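Local coordinates for anaerobically-induced outer membrane porin OprE (PDB 4FRX), which probably acts as an outer-membrane porin of the OprD family, forming a beta-barrel channel through which small solutes pass, at residues A[353-358]-A[386-391]; A[382-387]-A[402-407]. One frame throughout, in Å; residues are numbered along the deposited sequence.

Contact 1 of 2, residues A[353-358]-A[386-391]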
loop_
_atom_site.group_PDB
_atom_site.type_symbol
_atom_site.label_atom_id
_atom_site.label_comp_id
_atom_site.label_asym_id
_atom_site.label_seq_id
_atom_site.Cartn_x
_atom_site.Cartn_y
_atom_site.Cartn_z
ATOM N N VAL A 353 25.898 -12.035 -12.183
ATOM C CA VAL A 353 26.291 -12.674 -13.430
ATOM C C VAL A 353 26.803 -11.647 -14.453
ATOM O O VAL A 353 27.165 -11.996 -15.582
ATOM C CB VAL A 353 25.134 -13.579 -13.965
ATOM C CG1 VAL A 353 24.355 -12.926 -15.100
ATOM C CG2 VAL A 353 25.652 -14.952 -14.351
ATOM N N GLY A 354 26.869 -10.383 -14.042
ATOM C CA GLY A 354 27.497 -9.361 -14.864
ATOM C C GLY A 354 26.591 -8.286 -15.436
ATOM O O GLY A 354 27.047 -7.424 -16.190
ATOM N N VAL A 355 25.305 -8.329 -15.094
ATOM C CA VAL A 355 24.354 -7.326 -15.575
ATOM C C VAL A 355 23.704 -6.585 -14.405
ATOM O O VAL A 355 22.507 -6.748 -14.159
ATOM C CB VAL A 355 23.248 -7.970 -16.437
ATOM C CG1 VAL A 355 22.553 -6.919 -17.315
ATOM C CG2 VAL A 355 23.829 -9.071 -17.300
ATOM N N PRO A 356 24.487 -5.764 -13.685
ATOM C CA PRO A 356 23.947 -5.088 -12.503
ATOM C C PRO A 356 22.804 -4.159 -12.895
ATOM O O PRO A 356 22.857 -3.514 -13.945
ATOM C CB PRO A 356 25.144 -4.296 -11.976
ATOM C CG PRO A 356 25.979 -4.045 -13.174
ATOM C CD PRO A 356 25.839 -5.279 -14.020
ATOM N N GLY A 357 21.761 -4.131 -12.077
ATOM C CA GLY A 357 20.603 -3.305 -12.359
ATOM C C GLY A 357 19.450 -4.041 -13.017
ATOM O O GLY A 357 18.347 -3.498 -13.092
ATOM N N LEU A 358 19.702 -5.253 -13.516
ATOM C CA LEU A 358 18.640 -6.077 -14.110
ATOM C C LEU A 358 18.147 -7.128 -13.112
ATOM O O LEU A 358 18.942 -7.878 -12.545
ATOM C CB LEU A 358 19.100 -6.750 -15.423
ATOM C CG LEU A 358 18.076 -7.643 -16.151
ATOM C CD1 LEU A 358 16.964 -6.836 -16.816
ATOM C CD2 LEU A 358 18.726 -8.569 -17.181
ATOM N N LEU A 386 9.876 -7.566 -14.536
ATOM C CA LEU A 386 11.209 -7.471 -15.107
ATOM C C LEU A 386 11.605 -6.003 -15.046
ATOM O O LEU A 386 10.880 -5.147 -15.544
ATOM C CB LEU A 386 11.178 -7.938 -16.565
ATOM C CG LEU A 386 12.495 -7.882 -17.343
ATOM C CD1 LEU A 386 13.512 -8.850 -16.750
ATOM C CD2 LEU A 386 12.247 -8.195 -18.813
ATOM N N ALA A 387 12.732 -5.706 -14.417
ATOM C CA ALA A 387 13.171 -4.321 -14.274
ATOM C C ALA A 387 14.646 -4.160 -14.590
ATOM O O ALA A 387 15.463 -4.995 -14.220
ATOM C CB ALA A 387 12.886 -3.814 -12.868
ATOM N N TYR A 388 14.972 -3.074 -15.282
ATOM C CA TYR A 388 16.362 -2.686 -15.496
ATOM C C TYR A 388 16.588 -1.239 -15.082
ATOM O O TYR A 388 15.951 -0.308 -15.609
ATOM C CB TYR A 388 16.763 -2.857 -16.961
ATOM C CG TYR A 388 18.234 -2.593 -17.201
ATOM C CD1 TYR A 388 19.201 -3.292 -16.493
ATOM C CD2 TYR A 388 18.654 -1.645 -18.128
ATOM C CE1 TYR A 388 20.551 -3.064 -16.701
ATOM C CE2 TYR A 388 20.009 -1.410 -18.345
ATOM C CZ TYR A 388 20.948 -2.122 -17.629
ATOM O OH TYR A 388 22.292 -1.897 -17.835
ATOM N N VAL A 389 17.488 -1.054 -14.128
ATOM C CA VAL A 389 17.928 0.281 -13.755
ATOM C C VAL A 389 19.372 0.479 -14.217
ATOM O O VAL A 389 20.270 -0.267 -13.806
ATOM C CB VAL A 389 17.813 0.510 -12.243
ATOM C CG1 VAL A 389 18.427 1.865 -11.849
ATOM C CG2 VAL A 389 16.365 0.430 -11.812
ATOM N N ILE A 390 19.583 1.468 -15.085
ATOM C CA ILE A 390 20.918 1.757 -15.616
ATOM C C ILE A 390 21.855 2.123 -14.470
ATOM O O ILE A 390 21.636 3.110 -13.775
ATOM C CB ILE A 390 20.884 2.868 -16.691
ATOM C CG1 ILE A 390 19.978 2.451 -17.844
ATOM C CG2 ILE A 390 22.290 3.177 -17.222
ATOM C CD1 ILE A 390 19.837 3.499 -18.926
ATOM N N PRO A 391 22.898 1.303 -14.266
ATOM C CA PRO A 391 23.804 1.360 -13.116
ATOM C C PRO A 391 24.843 2.481 -13.166
ATOM O O PRO A 391 25.279 2.940 -12.112
ATOM C CB PRO A 391 24.494 -0.007 -13.159
ATOM C CG PRO A 391 24.485 -0.379 -14.578
ATOM C CD PRO A 391 23.210 0.168 -15.151
#
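Leu-358 and Tyr-388 form an antiparallel, non-hydrogen-bonded pair, their CA atoms 4.3 Å apart, where strand 358-370 starts beside the end of strand 377-389. One backbone bond closes the contact: Val-389 N donates to Gly-357 O at 2.8 Å. The N-H points well at the oxygen (166°) but reaches it from above the carbonyl plane. The same oxygen also receives a CA-H...O contact from Tyr-388 CA. Gly-357 lies in a type II beta turn from Val-355 to Leu-358. With no side chain, Gly-357 brings its CA within 3.4 Å of Val-389 O in a CA-H...O contact.

The side chains of Leu-358 and Tyr-388 cross at about a right angle. CG anti to the backbone N (chi1 -174°) sets the tyrosine ring beside the turn, its CD1-CE1 side toward Gly-357 O and Pro-356 O, both oblique to the ring. Tyr-388 CE1 is 3.6 Å from Pro-356 O. Leu-358 CB reaches Tyr-388 CD1 at 3.6 Å, and Leu-358 CA sits at the ring edge, in its plane. Leu-358 CD1 meets Leu-386 CD1 at 4.0 Å, on the same face as the tyrosine. Pro-391 is a separate touch: its CG lies 3.6 Å from Pro-356 O.

Phe-350 packs on Val-355 and Leu-358 and shares a backbone hydrogen bond with Leu-358. On its other edge, strand 377-389 is bonded to strand 399-409, through Leu-386 with Trp-402 and Tyr-388 with Phe-400. The contact thus marks where the turn after strand 340-349 feeds into the barrel wall, consistent with its periplasmic rim.

Contact 2 of 2, residues A[382-387]-A[402-407]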
loop_
_atom_site.group_PDB
_atom_site.type_symbol
_atom_site.label_atom_id
_atom_site.label_comp_id
_atom_site.label_asym_id
_atom_site.label_seq_id
_atom_site.Cartn_x
_atom_site.Cartn_y
_atom_site.Cartn_z
ATOM N N ARG A 382 -0.807 -15.031 -11.395
ATOM C CA ARG A 382 0.621 -15.138 -11.662
ATOM C C ARG A 382 1.125 -13.767 -12.085
ATOM O O ARG A 382 0.607 -13.187 -13.054
ATOM C CB ARG A 382 0.890 -16.169 -12.779
ATOM C CG ARG A 382 2.369 -16.308 -13.172
ATOM C CD ARG A 382 2.571 -17.448 -14.194
ATOM N NE ARG A 382 2.003 -18.710 -13.743
ATOM C CZ ARG A 382 0.878 -19.186 -14.273
ATOM N NH1 ARG A 382 0.266 -18.489 -15.238
ATOM N NH2 ARG A 382 0.339 -20.334 -13.875
ATOM N N ASP A 383 2.106 -13.243 -11.351
ATOM C CA ASP A 383 2.711 -11.953 -11.681
ATOM C C ASP A 383 4.156 -12.158 -12.091
ATOM O O ASP A 383 4.811 -13.068 -11.612
ATOM C CB ASP A 383 2.748 -11.002 -10.474
ATOM C CG ASP A 383 1.386 -10.541 -10.034
ATOM O OD1 ASP A 383 0.400 -10.878 -10.700
ATOM O OD2 ASP A 383 1.312 -9.830 -9.008
ATOM N N ILE A 384 4.642 -11.289 -12.966
ATOM C CA ILE A 384 6.074 -11.168 -13.216
ATOM C C ILE A 384 6.443 -9.694 -13.194
ATOM O O ILE A 384 5.627 -8.817 -13.518
ATOM C CB ILE A 384 6.506 -11.802 -14.568
ATOM C CG1 ILE A 384 5.821 -11.109 -15.748
ATOM C CG2 ILE A 384 6.211 -13.304 -14.591
ATOM C CD1 ILE A 384 6.653 -10.014 -16.390
ATOM N N SER A 385 7.675 -9.421 -12.805
ATOM C CA SER A 385 8.203 -8.081 -12.892
ATOM C C SER A 385 9.620 -8.204 -13.399
ATOM O O SER A 385 10.444 -8.895 -12.804
ATOM C CB SER A 385 8.166 -7.388 -11.527
ATOM O OG SER A 385 8.595 -6.033 -11.639
ATOM N N LEU A 386 9.876 -7.566 -14.536
ATOM C CA LEU A 386 11.209 -7.471 -15.107
ATOM C C LEU A 386 11.605 -6.003 -15.046
ATOM O O LEU A 386 10.880 -5.147 -15.544
ATOM C CB LEU A 386 11.178 -7.938 -16.565
ATOM C CG LEU A 386 12.495 -7.882 -17.343
ATOM C CD1 LEU A 386 13.512 -8.850 -16.750
ATOM C CD2 LEU A 386 12.247 -8.195 -18.813
ATOM N N ALA A 387 12.732 -5.706 -14.417
ATOM C CA ALA A 387 13.171 -4.321 -14.274
ATOM C C ALA A 387 14.646 -4.160 -14.590
ATOM O O ALA A 387 15.463 -4.995 -14.220
ATOM C CB ALA A 387 12.886 -3.814 -12.868
ATOM N N TRP A 402 8.688 -3.668 -16.519
ATOM C CA TRP A 402 7.522 -4.322 -17.102
ATOM C C TRP A 402 6.894 -5.216 -16.050
ATOM O O TRP A 402 7.558 -6.106 -15.512
ATOM C CB TRP A 402 7.932 -5.181 -18.304
ATOM C CG TRP A 402 6.825 -6.051 -18.840
ATOM C CD1 TRP A 402 5.499 -5.722 -18.973
ATOM C CD2 TRP A 402 6.949 -7.398 -19.310
ATOM N NE1 TRP A 402 4.796 -6.785 -19.500
ATOM C CE2 TRP A 402 5.663 -7.825 -19.711
ATOM C CE3 TRP A 402 8.023 -8.286 -19.429
ATOM C CZ2 TRP A 402 5.426 -9.098 -20.233
ATOM C CZ3 TRP A 402 7.779 -9.554 -19.948
ATOM C CH2 TRP A 402 6.498 -9.941 -20.343
ATOM N N LYS A 403 5.620 -4.981 -15.746
ATOM C CA LYS A 403 4.895 -5.871 -14.840
ATOM C C LYS A 403 3.757 -6.511 -15.615
ATOM O O LYS A 403 2.999 -5.809 -16.275
ATOM C CB LYS A 403 4.330 -5.097 -13.635
ATOM C CG LYS A 403 5.399 -4.446 -12.738
ATOM C CD LYS A 403 4.746 -3.744 -11.548
ATOM C CE LYS A 403 5.786 -3.120 -10.635
ATOM N NZ LYS A 403 6.829 -4.087 -10.196
ATOM N N ASN A 404 3.635 -7.836 -15.542
ATOM C CA ASN A 404 2.503 -8.513 -16.158
ATOM C C ASN A 404 1.778 -9.366 -15.126
ATOM O O ASN A 404 2.416 -10.036 -14.314
ATOM C CB ASN A 404 2.981 -9.394 -17.316
ATOM C CG ASN A 404 1.883 -10.259 -17.882
ATOM O OD1 ASN A 404 1.688 -11.398 -17.461
ATOM N ND2 ASN A 404 1.149 -9.719 -18.846
ATOM N N ALA A 405 0.449 -9.345 -15.163
ATOM C CA ALA A 405 -0.344 -10.176 -14.272
ATOM C C ALA A 405 -1.449 -10.919 -15.022
ATOM O O ALA A 405 -2.068 -10.367 -15.934
ATOM C CB ALA A 405 -0.955 -9.308 -13.130
ATOM N N SER A 406 -1.685 -12.172 -14.637
ATOM C CA SER A 406 -2.861 -12.915 -15.088
ATOM C C SER A 406 -3.636 -13.330 -13.855
ATOM O O SER A 406 -3.063 -13.915 -12.942
ATOM C CB SER A 406 -2.471 -14.170 -15.875
ATOM O OG SER A 406 -1.977 -13.845 -17.151
ATOM N N PHE A 407 -4.933 -13.038 -13.854
ATOM C CA PHE A 407 -5.805 -13.250 -12.711
ATOM C C PHE A 407 -7.064 -13.958 -13.192
ATOM O O PHE A 407 -7.706 -13.539 -14.160
ATOM C CB PHE A 407 -6.143 -11.909 -12.048
ATOM C CG PHE A 407 -7.146 -12.025 -10.933
ATOM C CD1 PHE A 407 -6.757 -12.434 -9.674
ATOM C CD2 PHE A 407 -8.490 -11.749 -11.161
ATOM C CE1 PHE A 407 -7.691 -12.559 -8.640
ATOM C CE2 PHE A 407 -9.420 -11.866 -10.140
ATOM C CZ PHE A 407 -9.015 -12.270 -8.875
HETATM O O HOH W 1 2.066 -13.293 -15.459
#
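A beta hairpin of the barrel wall pairs Ile-384 with Asn-404 and Leu-386 with Trp-402, on antiparallel strands 377-389 and 399-409. Six backbone hydrogen bonds join the segments, two for each hydrogen-bonded pair. The third pair is Arg-382 with Ser-406.

On the face carrying these pairs, Ile-384 lays CD1 over the indole of Trp-402. This CH-pi contact puts CD1 3.7 Å from the centroid of the six-membered ring, only 9° off the ring normal. Ile-384 CG1 takes the crowded position between backbone N and carbonyl carbon (chi1 61°), within 3.7 Å of Asn-404 CB. The turn about chi2 (95°) then carries CD1 over the indole. Leu-386 CD2 comes to the ring edge instead. Trp-402 NE1 and Asn-404 ND2 both bond to Asn-426 OD1 on the next strand. A water bridges Arg-382 O and Asn-404 OD1, 2.8 Å from each.

The face of Asp-383, Ser-385 and Lys-403 is mostly polar, with Ala-405 among them. Lys-403 bends at its last torsion, and its NZ donates to Ser-385 OG at 3.0 Å. Asp-383 OD1 rests 3.2 Å from Ala-405 CB, while OD2 accepts from Gln-330 N. Glu-381 lies close to OD1, which might raise the aspartate's pKa.

The Trp-402 face is apolar at its Leu-386 end and polar toward Arg-382 and Ser-406. Residues alternating between this probably outward face and one met by the loop at Val-329 to Ile-331 are consistent with a porin barrel wall.

Both contacts are surface contacts on strand 377-389, sharing Leu-386 and Ala-387, with centres about 17 Å apart. Contact 2 lies nearer the middle of the chain and includes two buried residues; contact 1 has none. Contact 2 ties regular strands within one hairpin, with paired backbone bonds throughout. Contact 1 ties the same strand to its other neighbour just where pairing begins, through a single backbone bond, a type II beta turn with glycine, and prolines. Its side-chain packing is apolar and aromatic. Contact 2 adds polar groups on both faces: a lysine-serine bond on one, a bridging water and asparagine on the other. Leu-386 packs in both; its side chain lies about 5 Å from a bound C8E detergent, consistent with membrane exposure.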